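Local coordinates for protein esterase (Alcaligenes sp., PDB 1QLW) that probably hydrolyses carboxylic esters, as a bacterial esterase built on the alpha/beta-hydrolase fold, at residues T66-C71 / A188-L193; T80-R85 / A166-Q171; K95-Y100 / D315-N320; I144-P149 / S228-E233; I210-T215 / T224-V229. One frame throughout, in Å; residues are numbered along the deposited sequence.

Contact 1: residues T66-C71 / A188-L193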
# COMPACT_ATOMS: atom_id res chain seq x y z
N THR A 66 8.40 -11.14 9.63
CA THR A 66 8.32 -10.29 8.45
C THR A 66 7.57 -11.07 7.38
O THR A 66 8.01 -12.16 6.99
CB THR A 66 9.72 -9.88 7.99
OG1 THR A 66 10.37 -9.10 9.01
CG2 THR A 66 9.67 -9.06 6.72
N LEU A 67 6.46 -10.53 6.90
CA LEU A 67 5.58 -11.16 5.92
C LEU A 67 5.80 -10.57 4.54
O LEU A 67 5.71 -9.35 4.38
CB LEU A 67 4.11 -11.02 6.32
CG LEU A 67 3.70 -11.65 7.65
CD1 LEU A 67 2.25 -11.26 7.99
CD2 LEU A 67 3.82 -13.16 7.59
N ILE A 68 6.10 -11.43 3.57
CA ILE A 68 6.60 -11.04 2.26
C ILE A 68 5.72 -11.65 1.17
O ILE A 68 5.79 -12.86 0.91
CB ILE A 68 8.06 -11.52 2.11
CG1 ILE A 68 8.96 -11.11 3.29
CG2 ILE A 68 8.64 -11.05 0.78
CD1 ILE A 68 10.14 -12.03 3.47
N HIS A 69 4.87 -10.84 0.55
CA HIS A 69 3.95 -11.30 -0.48
C HIS A 69 4.68 -11.74 -1.75
O HIS A 69 5.85 -11.43 -1.97
CB HIS A 69 2.93 -10.20 -0.81
CG HIS A 69 3.58 -9.02 -1.47
ND1 HIS A 69 3.90 -9.05 -2.82
CD2 HIS A 69 3.99 -7.82 -1.02
CE1 HIS A 69 4.50 -7.90 -3.13
NE2 HIS A 69 4.57 -7.12 -2.06
N GLY A 70 3.91 -12.43 -2.60
CA GLY A 70 4.41 -12.92 -3.87
C GLY A 70 3.93 -12.13 -5.07
O GLY A 70 3.77 -10.91 -4.98
N CYS A 71 3.78 -12.80 -6.21
CA CYS A 71 3.48 -12.08 -7.44
C CYS A 71 2.10 -11.47 -7.40
O CYS A 71 1.20 -11.92 -6.71
CB CYS A 71 3.51 -12.93 -8.71
SG CYS A 71 1.94 -13.68 -9.19
N ALA A 188 17.96 -7.48 -0.93
CA ALA A 188 18.89 -6.69 -0.14
C ALA A 188 18.17 -5.89 0.94
O ALA A 188 18.68 -5.69 2.03
CB ALA A 188 19.65 -5.73 -1.04
N ASN A 189 16.97 -5.40 0.63
CA ASN A 189 16.20 -4.65 1.63
C ASN A 189 15.79 -5.52 2.80
O ASN A 189 15.76 -5.04 3.94
CB ASN A 189 14.99 -3.99 0.96
CG ASN A 189 15.43 -2.84 0.07
OD1 ASN A 189 16.41 -2.17 0.36
ND2 ASN A 189 14.67 -2.61 -0.98
N LEU A 190 15.50 -6.81 2.56
CA LEU A 190 15.18 -7.70 3.67
C LEU A 190 16.40 -7.89 4.57
O LEU A 190 16.22 -8.04 5.79
CB LEU A 190 14.67 -9.04 3.17
CG LEU A 190 13.28 -8.99 2.53
CD1 LEU A 190 13.01 -10.30 1.80
CD2 LEU A 190 12.21 -8.72 3.56
N SER A 191 17.61 -7.89 4.02
CA SER A 191 18.80 -7.98 4.88
C SER A 191 18.91 -6.73 5.74
O SER A 191 19.14 -6.82 6.94
CB SER A 191 20.06 -8.14 4.04
OG SER A 191 21.21 -8.02 4.84
N LYS A 192 18.73 -5.55 5.13
CA LYS A 192 18.78 -4.32 5.93
C LYS A 192 17.75 -4.37 7.03
O LYS A 192 18.02 -3.95 8.16
CB LYS A 192 18.55 -3.12 5.02
CG LYS A 192 19.71 -2.86 4.07
CD LYS A 192 19.43 -1.68 3.14
CE LYS A 192 20.73 -1.31 2.42
NZ LYS A 192 20.55 -0.16 1.50
N LEU A 193 16.52 -4.82 6.73
CA LEU A 193 15.49 -4.91 7.75
C LEU A 193 15.85 -5.89 8.85
O LEU A 193 15.70 -5.60 10.04
CB LEU A 193 14.15 -5.27 7.10
CG LEU A 193 12.96 -5.42 8.05
CD1 LEU A 193 12.67 -4.14 8.81
CD2 LEU A 193 11.72 -5.90 7.31

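Contact 2: residues T80-R85 / A166-Q171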
# COMPACT_ATOMS: atom_id res chain seq x y z
N THR A 80 -7.04 -8.56 6.03
CA THR A 80 -8.33 -9.23 6.03
C THR A 80 -8.45 -10.09 4.78
O THR A 80 -8.11 -9.65 3.68
CB THR A 80 -9.43 -8.18 6.00
OG1 THR A 80 -9.16 -7.19 7.01
CG2 THR A 80 -10.82 -8.77 6.13
N THR A 81 -8.99 -11.30 4.94
CA THR A 81 -9.14 -12.17 3.77
C THR A 81 -10.16 -11.58 2.82
O THR A 81 -10.98 -10.72 3.17
CB THR A 81 -9.58 -13.59 4.18
OG1 THR A 81 -10.93 -13.54 4.69
CG2 THR A 81 -8.65 -14.18 5.24
N PRO A 82 -10.21 -12.07 1.57
CA PRO A 82 -11.18 -11.56 0.60
C PRO A 82 -12.62 -11.65 1.07
O PRO A 82 -13.45 -10.80 0.71
CB PRO A 82 -10.92 -12.41 -0.65
CG PRO A 82 -9.45 -12.70 -0.56
CD PRO A 82 -9.18 -12.91 0.91
N ASP A 83 -12.97 -12.66 1.86
CA ASP A 83 -14.30 -12.85 2.40
C ASP A 83 -14.50 -12.25 3.78
O ASP A 83 -15.53 -12.52 4.42
CB ASP A 83 -14.72 -14.32 2.38
CG ASP A 83 -13.86 -15.20 3.25
OD1 ASP A 83 -12.62 -15.03 3.28
OD2 ASP A 83 -14.44 -16.10 3.91
N GLY A 84 -13.58 -11.43 4.25
CA GLY A 84 -13.80 -10.63 5.44
C GLY A 84 -13.32 -11.20 6.74
O GLY A 84 -13.65 -10.63 7.80
N ARG A 85 -12.56 -12.28 6.73
CA ARG A 85 -12.10 -12.92 7.95
C ARG A 85 -10.72 -12.40 8.35
O ARG A 85 -9.97 -11.80 7.59
CB ARG A 85 -12.07 -14.44 7.76
CG ARG A 85 -13.45 -15.05 7.63
CD ARG A 85 -13.37 -16.55 7.41
NE ARG A 85 -12.85 -16.84 6.07
CZ ARG A 85 -11.62 -17.27 5.81
NH1 ARG A 85 -10.78 -17.67 6.75
NH2 ARG A 85 -11.27 -17.35 4.53
N ALA A 166 -14.38 -12.20 -6.46
CA ALA A 166 -14.33 -10.80 -6.89
C ALA A 166 -13.41 -9.97 -6.01
O ALA A 166 -12.68 -9.08 -6.48
CB ALA A 166 -15.71 -10.16 -6.89
N GLU A 167 -13.47 -10.21 -4.70
CA GLU A 167 -12.64 -9.50 -3.74
C GLU A 167 -11.19 -9.90 -3.92
O GLU A 167 -10.31 -9.03 -3.84
CB GLU A 167 -13.14 -9.72 -2.32
CG GLU A 167 -14.47 -9.05 -2.01
CD GLU A 167 -15.71 -9.75 -2.49
OE1 GLU A 167 -15.70 -10.89 -2.97
OE2 GLU A 167 -16.78 -9.10 -2.35
N LEU A 168 -10.89 -11.17 -4.19
CA LEU A 168 -9.51 -11.53 -4.49
C LEU A 168 -9.02 -10.75 -5.71
O LEU A 168 -7.93 -10.18 -5.71
CB LEU A 168 -9.38 -13.02 -4.74
CG LEU A 168 -7.99 -13.48 -5.19
CD1 LEU A 168 -6.92 -13.19 -4.16
CD2 LEU A 168 -8.05 -14.97 -5.53
N TRP A 169 -9.84 -10.70 -6.76
CA TRP A 169 -9.41 -9.98 -7.96
C TRP A 169 -9.14 -8.52 -7.68
O TRP A 169 -8.25 -7.90 -8.26
CB TRP A 169 -10.42 -10.12 -9.09
CG TRP A 169 -10.86 -11.51 -9.43
CD1 TRP A 169 -12.12 -11.85 -9.86
CD2 TRP A 169 -10.13 -12.73 -9.38
NE1 TRP A 169 -12.20 -13.19 -10.09
CE2 TRP A 169 -11.00 -13.77 -9.79
CE3 TRP A 169 -8.83 -13.11 -9.03
CZ2 TRP A 169 -10.63 -15.11 -9.86
CZ3 TRP A 169 -8.44 -14.44 -9.10
CH2 TRP A 169 -9.35 -15.43 -9.52
N GLN A 170 -9.91 -7.91 -6.74
CA GLN A 170 -9.67 -6.54 -6.37
C GLN A 170 -8.27 -6.31 -5.80
O GLN A 170 -7.75 -5.19 -5.95
CB GLN A 170 -10.69 -6.05 -5.34
CG GLN A 170 -12.07 -5.79 -5.89
CD GLN A 170 -13.06 -5.46 -4.78
OE1 GLN A 170 -13.10 -6.18 -3.77
NE2 GLN A 170 -13.83 -4.39 -4.92
N GLN A 171 -7.69 -7.29 -5.10
CA GLN A 171 -6.40 -7.06 -4.48
C GLN A 171 -5.22 -7.39 -5.39
O GLN A 171 -4.07 -7.17 -4.97
CB GLN A 171 -6.27 -7.75 -3.13
CG GLN A 171 -6.12 -9.26 -3.16
CD GLN A 171 -5.81 -9.81 -1.78
OE1 GLN A 171 -6.73 -9.94 -0.93
NE2 GLN A 171 -4.58 -10.11 -1.51

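Contact 3: residues K95-Y100 / D315-N320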
# COMPACT_ATOMS: atom_id res chain seq x y z
N LYS A 95 -1.39 -13.58 18.61
CA LYS A 95 -0.57 -14.64 19.15
C LYS A 95 0.71 -14.11 19.78
O LYS A 95 1.50 -14.92 20.30
CB LYS A 95 -0.31 -15.69 18.07
CG LYS A 95 -1.57 -16.45 17.69
CD LYS A 95 -1.98 -17.43 18.77
CE LYS A 95 -2.98 -18.45 18.31
NZ LYS A 95 -3.07 -19.59 19.27
N GLY A 96 0.92 -12.80 19.78
CA GLY A 96 2.03 -12.20 20.48
C GLY A 96 3.27 -11.90 19.67
O GLY A 96 4.30 -11.57 20.25
N TYR A 97 3.19 -12.04 18.34
CA TYR A 97 4.31 -11.70 17.49
C TYR A 97 4.15 -10.31 16.90
O TYR A 97 3.10 -9.96 16.36
CB TYR A 97 4.39 -12.67 16.29
CG TYR A 97 4.84 -14.05 16.70
CD1 TYR A 97 6.20 -14.36 16.71
CD2 TYR A 97 3.95 -15.05 17.06
CE1 TYR A 97 6.68 -15.60 17.06
CE2 TYR A 97 4.43 -16.31 17.42
CZ TYR A 97 5.78 -16.56 17.44
OH TYR A 97 6.31 -17.79 17.78
N SER A 98 5.23 -9.54 16.95
CA SER A 98 5.31 -8.34 16.14
C SER A 98 5.34 -8.70 14.66
O SER A 98 5.94 -9.72 14.31
CB SER A 98 6.56 -7.56 16.48
OG SER A 98 6.46 -7.10 17.82
N THR A 99 4.68 -7.89 13.85
CA THR A 99 4.62 -8.16 12.43
C THR A 99 5.16 -6.97 11.63
O THR A 99 4.92 -5.80 11.96
CB THR A 99 3.21 -8.44 11.90
OG1 THR A 99 2.41 -7.29 12.10
CG2 THR A 99 2.63 -9.67 12.58
N TYR A 100 5.91 -7.30 10.60
CA TYR A 100 6.47 -6.32 9.65
C TYR A 100 5.97 -6.75 8.28
O TYR A 100 6.43 -7.78 7.78
CB TYR A 100 7.99 -6.25 9.74
CG TYR A 100 8.47 -5.60 11.01
CD1 TYR A 100 8.40 -6.24 12.23
CD2 TYR A 100 8.97 -4.30 11.01
CE1 TYR A 100 8.76 -5.60 13.41
CE2 TYR A 100 9.36 -3.67 12.17
CZ TYR A 100 9.25 -4.32 13.37
OH TYR A 100 9.63 -3.70 14.53
N ASP A 315 3.46 -22.95 15.63
CA ASP A 315 3.99 -24.02 16.49
C ASP A 315 5.43 -24.33 16.08
O ASP A 315 6.32 -24.47 16.92
CB ASP A 315 3.14 -25.28 16.40
CG ASP A 315 3.74 -26.48 17.10
OD1 ASP A 315 3.67 -26.55 18.35
OD2 ASP A 315 4.31 -27.36 16.42
N TRP A 316 5.69 -24.42 14.78
CA TRP A 316 7.03 -24.67 14.28
C TRP A 316 7.96 -23.52 14.64
O TRP A 316 9.08 -23.74 15.11
CB TRP A 316 7.00 -24.94 12.77
CG TRP A 316 8.38 -25.20 12.21
CD1 TRP A 316 8.98 -26.40 12.06
CD2 TRP A 316 9.32 -24.23 11.75
NE1 TRP A 316 10.23 -26.25 11.53
CE2 TRP A 316 10.48 -24.92 11.34
CE3 TRP A 316 9.28 -22.83 11.64
CZ2 TRP A 316 11.59 -24.26 10.84
CZ3 TRP A 316 10.40 -22.20 11.14
CH2 TRP A 316 11.54 -22.91 10.74
N ILE A 317 7.49 -22.28 14.45
CA ILE A 317 8.34 -21.13 14.78
C ILE A 317 8.72 -21.16 16.26
O ILE A 317 9.88 -20.98 16.61
CB ILE A 317 7.66 -19.80 14.44
CG1 ILE A 317 7.54 -19.67 12.91
CG2 ILE A 317 8.44 -18.64 15.04
CD1 ILE A 317 6.73 -18.47 12.45
N GLY A 318 7.75 -21.47 17.13
CA GLY A 318 8.03 -21.53 18.56
C GLY A 318 9.05 -22.59 18.91
O GLY A 318 9.87 -22.40 19.82
N ARG A 319 9.06 -23.72 18.22
CA ARG A 319 10.01 -24.79 18.48
C ARG A 319 11.39 -24.50 17.90
O ARG A 319 12.37 -25.12 18.31
CB ARG A 319 9.49 -26.12 17.92
CG ARG A 319 8.30 -26.70 18.68
CD ARG A 319 7.90 -28.05 18.10
NE ARG A 319 7.01 -27.88 16.96
CZ ARG A 319 7.14 -28.38 15.75
NH1 ARG A 319 8.19 -29.14 15.46
NH2 ARG A 319 6.24 -28.12 14.82
N ASN A 320 11.51 -23.59 16.94
CA ASN A 320 12.75 -23.37 16.22
C ASN A 320 13.33 -21.99 16.42
O ASN A 320 14.16 -21.52 15.65
CB ASN A 320 12.51 -23.64 14.72
CG ASN A 320 12.36 -25.13 14.50
OD1 ASN A 320 13.38 -25.81 14.39
ND2 ASN A 320 11.16 -25.67 14.50

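Contact 4: residues I144-P149 / S228-E233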
# COMPACT_ATOMS: atom_id res chain seq x y z
N ILE A 144 -3.34 -20.99 -11.54
CA ILE A 144 -2.10 -20.82 -10.79
C ILE A 144 -2.31 -21.08 -9.30
O ILE A 144 -1.49 -21.70 -8.63
CB ILE A 144 -1.52 -19.40 -11.00
CG1 ILE A 144 -1.10 -19.25 -12.46
CG2 ILE A 144 -0.35 -19.13 -10.06
CD1 ILE A 144 -0.84 -17.84 -12.93
N PHE A 145 -3.46 -20.63 -8.79
CA PHE A 145 -3.76 -20.75 -7.38
C PHE A 145 -4.40 -22.09 -7.02
O PHE A 145 -4.59 -22.37 -5.84
CB PHE A 145 -4.66 -19.61 -6.93
CG PHE A 145 -4.07 -18.23 -7.03
CD1 PHE A 145 -2.70 -18.00 -7.14
CD2 PHE A 145 -4.89 -17.12 -7.00
CE1 PHE A 145 -2.17 -16.73 -7.21
CE2 PHE A 145 -4.37 -15.84 -7.07
CZ PHE A 145 -3.02 -15.64 -7.17
N ARG A 146 -4.71 -22.91 -8.03
CA ARG A 146 -5.26 -24.24 -7.86
C ARG A 146 -6.63 -24.20 -7.19
O ARG A 146 -6.96 -25.08 -6.38
CB ARG A 146 -4.30 -25.18 -7.12
CG ARG A 146 -2.91 -25.22 -7.71
CD ARG A 146 -2.08 -26.40 -7.19
NE ARG A 146 -2.13 -26.50 -5.74
CZ ARG A 146 -1.46 -25.72 -4.90
NH1 ARG A 146 -0.58 -24.82 -5.36
NH2 ARG A 146 -1.68 -25.82 -3.59
N PHE A 147 -7.48 -23.27 -7.63
CA PHE A 147 -8.84 -23.26 -7.13
C PHE A 147 -9.70 -24.36 -7.77
O PHE A 147 -10.70 -24.75 -7.21
CB PHE A 147 -9.48 -21.91 -7.39
CG PHE A 147 -8.88 -20.75 -6.62
CD1 PHE A 147 -8.08 -20.93 -5.51
CD2 PHE A 147 -9.15 -19.47 -7.06
CE1 PHE A 147 -7.56 -19.83 -4.84
CE2 PHE A 147 -8.65 -18.37 -6.39
CZ PHE A 147 -7.86 -18.55 -5.27
N GLY A 148 -9.30 -24.77 -8.96
CA GLY A 148 -10.01 -25.81 -9.71
C GLY A 148 -9.19 -26.05 -10.96
O GLY A 148 -8.16 -25.44 -11.18
N PRO A 149 -9.64 -27.00 -11.77
CA PRO A 149 -8.85 -27.40 -12.93
C PRO A 149 -8.69 -26.33 -13.98
O PRO A 149 -7.66 -26.18 -14.64
CB PRO A 149 -9.57 -28.65 -13.44
CG PRO A 149 -10.96 -28.58 -12.90
CD PRO A 149 -10.85 -27.83 -11.60
N SER A 228 8.69 -20.55 4.10
CA SER A 228 8.37 -20.24 2.70
C SER A 228 7.12 -21.02 2.33
O SER A 228 7.13 -22.25 2.37
CB SER A 228 9.60 -20.56 1.85
OG SER A 228 9.53 -20.20 0.51
N VAL A 229 6.07 -20.30 1.95
CA VAL A 229 4.79 -20.89 1.56
C VAL A 229 4.75 -21.07 0.04
O VAL A 229 4.81 -20.07 -0.69
CB VAL A 229 3.63 -20.01 2.03
CG1 VAL A 229 2.32 -20.63 1.59
CG2 VAL A 229 3.69 -19.84 3.54
N GLU A 230 4.73 -22.32 -0.40
CA GLU A 230 4.66 -22.65 -1.82
C GLU A 230 5.57 -21.79 -2.68
O GLU A 230 5.12 -21.06 -3.57
CB GLU A 230 3.23 -22.63 -2.35
CG GLU A 230 2.40 -23.72 -1.69
CD GLU A 230 1.14 -24.08 -2.41
OE1 GLU A 230 0.76 -23.43 -3.41
OE2 GLU A 230 0.48 -25.06 -1.95
N PRO A 231 6.86 -21.85 -2.42
CA PRO A 231 7.81 -21.08 -3.20
C PRO A 231 7.82 -21.48 -4.66
O PRO A 231 7.72 -22.66 -5.02
CB PRO A 231 9.17 -21.36 -2.54
CG PRO A 231 8.97 -22.70 -1.89
CD PRO A 231 7.55 -22.70 -1.42
N GLY A 232 8.04 -20.47 -5.52
CA GLY A 232 8.22 -20.72 -6.95
C GLY A 232 9.52 -21.46 -7.19
O GLY A 232 9.59 -22.30 -8.10
N GLU A 233 10.53 -21.16 -6.38
CA GLU A 233 11.79 -21.87 -6.41
C GLU A 233 12.33 -22.01 -4.99
O GLU A 233 12.24 -21.07 -4.20
CB GLU A 233 12.82 -21.10 -7.24
CG GLU A 233 12.58 -21.00 -8.72
CD GLU A 233 12.39 -22.30 -9.48
OE1 GLU A 233 12.97 -23.33 -9.09
OE2 GLU A 233 11.65 -22.33 -10.48

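Contact 5: residues I210-T215 / T224-V229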
# COMPACT_ATOMS: atom_id res chain seq x y z
N ILE A 210 11.80 -17.65 -2.78
CA ILE A 210 13.26 -17.74 -2.78
C ILE A 210 13.94 -16.58 -2.08
O ILE A 210 15.09 -16.68 -1.66
CB ILE A 210 13.75 -17.85 -4.24
CG1 ILE A 210 15.20 -18.34 -4.32
CG2 ILE A 210 13.58 -16.56 -5.01
CD1 ILE A 210 15.45 -19.71 -3.74
N TYR A 211 13.25 -15.43 -1.95
CA TYR A 211 13.90 -14.24 -1.42
C TYR A 211 14.63 -14.42 -0.11
O TYR A 211 15.79 -14.01 -0.02
CB TYR A 211 12.96 -13.03 -1.30
CG TYR A 211 12.38 -12.43 -2.55
CD1 TYR A 211 12.64 -12.87 -3.85
CD2 TYR A 211 11.55 -11.32 -2.42
CE1 TYR A 211 12.04 -12.26 -4.94
CE2 TYR A 211 10.96 -10.69 -3.50
CZ TYR A 211 11.21 -11.17 -4.77
OH TYR A 211 10.65 -10.60 -5.89
N PRO A 212 14.01 -14.98 0.93
CA PRO A 212 14.73 -15.08 2.21
C PRO A 212 16.01 -15.87 2.13
O PRO A 212 16.95 -15.59 2.87
CB PRO A 212 13.73 -15.71 3.16
CG PRO A 212 12.42 -15.59 2.52
CD PRO A 212 12.61 -15.43 1.04
N PHE A 213 16.02 -16.89 1.28
CA PHE A 213 17.21 -17.71 1.10
C PHE A 213 18.31 -16.92 0.41
O PHE A 213 19.49 -17.07 0.73
CB PHE A 213 16.87 -18.97 0.31
CG PHE A 213 15.78 -19.79 0.94
CD1 PHE A 213 16.02 -20.56 2.06
CD2 PHE A 213 14.50 -19.78 0.42
CE1 PHE A 213 15.02 -21.33 2.64
CE2 PHE A 213 13.49 -20.54 0.97
CZ PHE A 213 13.76 -21.32 2.09
N GLN A 214 17.94 -16.10 -0.59
CA GLN A 214 18.91 -15.22 -1.22
C GLN A 214 19.39 -14.17 -0.24
O GLN A 214 20.58 -13.80 -0.24
CB GLN A 214 18.28 -14.57 -2.47
CG GLN A 214 18.00 -15.61 -3.54
CD GLN A 214 17.25 -15.08 -4.73
OE1 GLN A 214 16.56 -14.06 -4.64
NE2 GLN A 214 17.33 -15.76 -5.86
N THR A 215 18.53 -13.64 0.62
CA THR A 215 18.94 -12.68 1.63
C THR A 215 19.98 -13.33 2.54
O THR A 215 21.03 -12.73 2.79
CB THR A 215 17.72 -12.22 2.45
OG1 THR A 215 16.77 -11.60 1.58
CG2 THR A 215 18.12 -11.24 3.53
N THR A 224 16.54 -15.21 11.69
CA THR A 224 16.38 -16.19 12.76
C THR A 224 15.87 -17.52 12.22
O THR A 224 16.30 -18.57 12.68
CB THR A 224 15.39 -15.60 13.79
OG1 THR A 224 15.85 -14.31 14.20
CG2 THR A 224 15.23 -16.52 14.98
N ALA A 225 14.96 -17.45 11.28
CA ALA A 225 14.34 -18.62 10.70
C ALA A 225 13.65 -18.19 9.41
O ALA A 225 13.40 -16.99 9.22
CB ALA A 225 13.30 -19.25 11.64
N ILE A 226 13.38 -19.15 8.54
CA ILE A 226 12.70 -18.88 7.28
C ILE A 226 11.51 -19.81 7.14
O ILE A 226 11.66 -21.02 7.32
CB ILE A 226 13.65 -19.05 6.07
CG1 ILE A 226 14.81 -18.06 6.16
CG2 ILE A 226 12.90 -18.98 4.76
CD1 ILE A 226 15.92 -18.33 5.18
N VAL A 227 10.37 -19.23 6.78
CA VAL A 227 9.17 -19.96 6.43
C VAL A 227 8.82 -19.58 4.99
O VAL A 227 8.70 -18.39 4.71
CB VAL A 227 7.99 -19.67 7.36
CG1 VAL A 227 6.74 -20.42 6.92
CG2 VAL A 227 8.34 -19.98 8.81
N SER A 228 8.69 -20.55 4.10
CA SER A 228 8.37 -20.24 2.70
C SER A 228 7.12 -21.02 2.33
O SER A 228 7.13 -22.25 2.37
CB SER A 228 9.60 -20.56 1.85
OG SER A 228 9.53 -20.20 0.51
N VAL A 229 6.07 -20.30 1.95
CA VAL A 229 4.79 -20.89 1.56
C VAL A 229 4.75 -21.07 0.04
O VAL A 229 4.81 -20.07 -0.69
CB VAL A 229 3.63 -20.01 2.03
CG1 VAL A 229 2.32 -20.63 1.59
CG2 VAL A 229 3.69 -19.84 3.54

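Contact 1: residues T66-C71 / A188-L193
Ile68 and Leu190 meet tip to tip, CD1 of Ile68 lying 3.7 Å from CD1 of Leu190, and this pair leads a wholly apolar seam between strand 65-68 and helix 185-197. The same Ile68 methyl is 3.9 Å from Leu190 CD2, so it rests against the fork of the leucine. Ile68 sends its long branch there because CG1 is turned anti to the carbonyl carbon (chi1 -50°). Thr66 contributes a methyl: its CG2 reaches 3.8 Å from Leu193 CD2, tip to tip, and 4.1 Å from Leu190 CD2. Strand 66-68 and helix 188-193 run almost antiparallel (170°), their axes 11.4 Å apart at closest approach.

No hydrogen bond spans the interface, and the polar groups beside it are engaged to other parts of the fold. Thr66 OG1 pairs with the hydroxyl of Thr200 on the adjacent strand, while Asn189 ND2 bonds the carbonyl of Asp48. Beyond the strand, His69 ND1 donates to Gly70 O over 2.9 Å, in the carbonyl plane and on a lone pair, and its NE2 bonds Gln104 N; with both nitrogens held, the imidazole has its rotation fixed.

All four touching residues are buried, yet they cover just 150 Å² between them. Between these two segments, then, the contact rests on apolar packing and probably on exclusion of water, with no hydrogen bond across.

Contact 2: residues T80-R85 / A166-Q171
Pro82 is the wedge of this contact, covering far more surface than any other residue: its ring abuts helix 165-171 where Glu167 and Leu168 pass. Pro82 CB lies 3.8 Å from the backbone nitrogen Leu168 N and 3.9 Å from Glu167 CB, while Pro82 CG comes within 4.2 Å of Leu168 CB. The ring thus packs on helix backbone as much as on side chains.

Glu167 meets the proline with the root of its side chain. Its CB is 3.2 Å from the carbonyl oxygen Pro82 O and its CG 3.4 Å from the same atom, so the aliphatic part does the touching; a bend at chi2 (80°) turns the carboxylate away from an extended course. Gln171, one helical turn on, lies beside the proline ring.

The loop is braced internally by Asp83 and Arg85, whose NE to OD2 salt bridge measures 2.8 Å. Gln170 reaches the second subunit, bonding Gln49 and Gly24 of that chain.

Thr81 to Gly84 form a type I turn closed by Gly84 N to Thr81 O, and Thr81 N also bonds Arg85 O; with Gly84 at positive phi (94°), this is the pattern of a type I turn with a G1 beta bulge.

Contact 3: residues K95-Y100 / D315-N320
Tyr97 and Ile317 join the entry to strand 99-103 with helix 306-319, the C-terminal helix that packs on one face of the central sheet of this alpha/beta-hydrolase fold. Their side chains run past each other in opposite directions, so the far end of the tyrosine does the touching: Tyr97 OH is 3.6 Å from Ile317 CG2, and Tyr97 CE1 is 4.1 Å from the same methyl. That methyl approaches the ring obliquely.

The torsions account for the meeting. Tyr97 carries CG anti to the carbonyl carbon (chi1 -72°), which aims the ring at the helix; in Ile317 it is CG2 that stands opposite the backbone N, while CG1 runs toward Val227 CG2. Replacing Tyr97 with an alanine would probably leave the Ile317 methyl without its cover and open a gap between the loop and the helix.

Just before Tyr97, Gly96 at positive phi ends helix 88-94 in a Schellman motif, which swings the chain toward the sheet. On the partner helix, Arg319 grips Asp315 side-on, NE and NH2 both bonding the single oxygen OD2 from one face of the carboxylate plane, NH2 at 2.6 Å. Near the helix end, Asn320 ND2 lies over the Trp316 ring, 3.1 Å above its plane toward the rim, and donates to Trp316 O over 2.9 Å at 165°.

Contact 4: residues I144-P149 / S228-E233
Arg146 and Glu230 form a two-pronged salt bridge. From CB, which points at the partner segment, the arginine chain runs on until a bend at chi3 (-49°) turns its end; along the way the side chain packs on Ile256 and Phe259, and Trp262 makes a cation-pi contact with it. NE donates to the carbonyl of Asp254. At the tip, NH1 gives a nearly straight bond to Glu230 OE1 (2.7 Å, 170°), with the oxygen in the guanidinium plane, while NH2 bonds the syn lone pair of Glu230 OE2 over 2.8 Å from a tilted position. The guanidinium and carboxylate planes are 41° apart, so the end-on grip is twisted.

Glu230 is also held by Gly253 N on OE2, and its OE1 bonds His298 ND1, consistent with the acid-histidine pair of a hydrolase catalytic triad. A leucine in place of Arg146 would probably leave the buried carboxylate without its charged mate and freer to turn beside His298.

Arg146 lies two residues beyond the end of helix 138-144, where its positive phi completes a Schellman motif, whereas Glu230 directly follows strand 223-229; the flanking Phe145 and Phe147 pack on Leu168 of helix 165-171.

Contact 5: residues I210-T215 / T224-V229
Behind the Pro212 and Phe213 side chains that meet Ile226, the shortest polar bond is internal to the helix, Thr215 N to Tyr211 O at 2.8 Å; nothing polar bonds across to the strand. Ser228 OG, though 4.0 Å from Phe213 CE2, has its hydrogen-bond partner in the carbonyl of Gly209.

Ile226 carries the apolar contact with both branches. Its CG2 lies over one face of the Phe213 ring, 4.1 Å from the centroid and 28° off the normal, a CH-pi contact. The same methyl is 3.7 Å from Pro212 CB, so one methyl touches both the proline and the phenyl ring. The longer branch, anti to the carbonyl carbon (chi1 -61°), brings CD1 to 3.8 Å from Phe213 CD1 and 3.7 Å from the backbone oxygen Pro212 O. Phe213 starts out from the helix at a slant, and its outer ring atoms complete the approach; Phe272 meets this ring edge-to-face, so its position is constrained by a second aromatic group. All four touching residues are buried.

The axes of helix 211-215 and strand 224-229 pass 9.1 Å apart at 151°, close to antiparallel. That is the geometry of a beta-alpha-beta crossover: strand 200-205, helix 211-218 and the parallel strand 223-229 follow in order, the unit whose strand-to-helix turn forms the nucleophile elbow in alpha/beta hydrolases.

In the fold
Contacts 1, 3, 4 and 5 all reach the central sheet. Contacts 1 and 3 use neighbouring strands, tied by Leu67 N to Tyr100 O at 2.9 Å. Helices 185-197 and 211-218 touch, putting the centres of contacts 1 and 5 just 9 Å apart. Strand 223-229 is covered on both faces: Ile226 faces the helix of contact 5, whereas Val227 CG2 lies 3.8 Å from Trp316 CZ3 of contact 3. Contact 4 continues from the same strand, shares Ser228 and Val229 with contact 5, and carries the probable active-site acid. The centre of contact 2 lies about 17 Å from the chain centre, bordering the second subunit, yet Leu168 CD2 reaches 3.6 Å from Phe147 CE2 of contact 4.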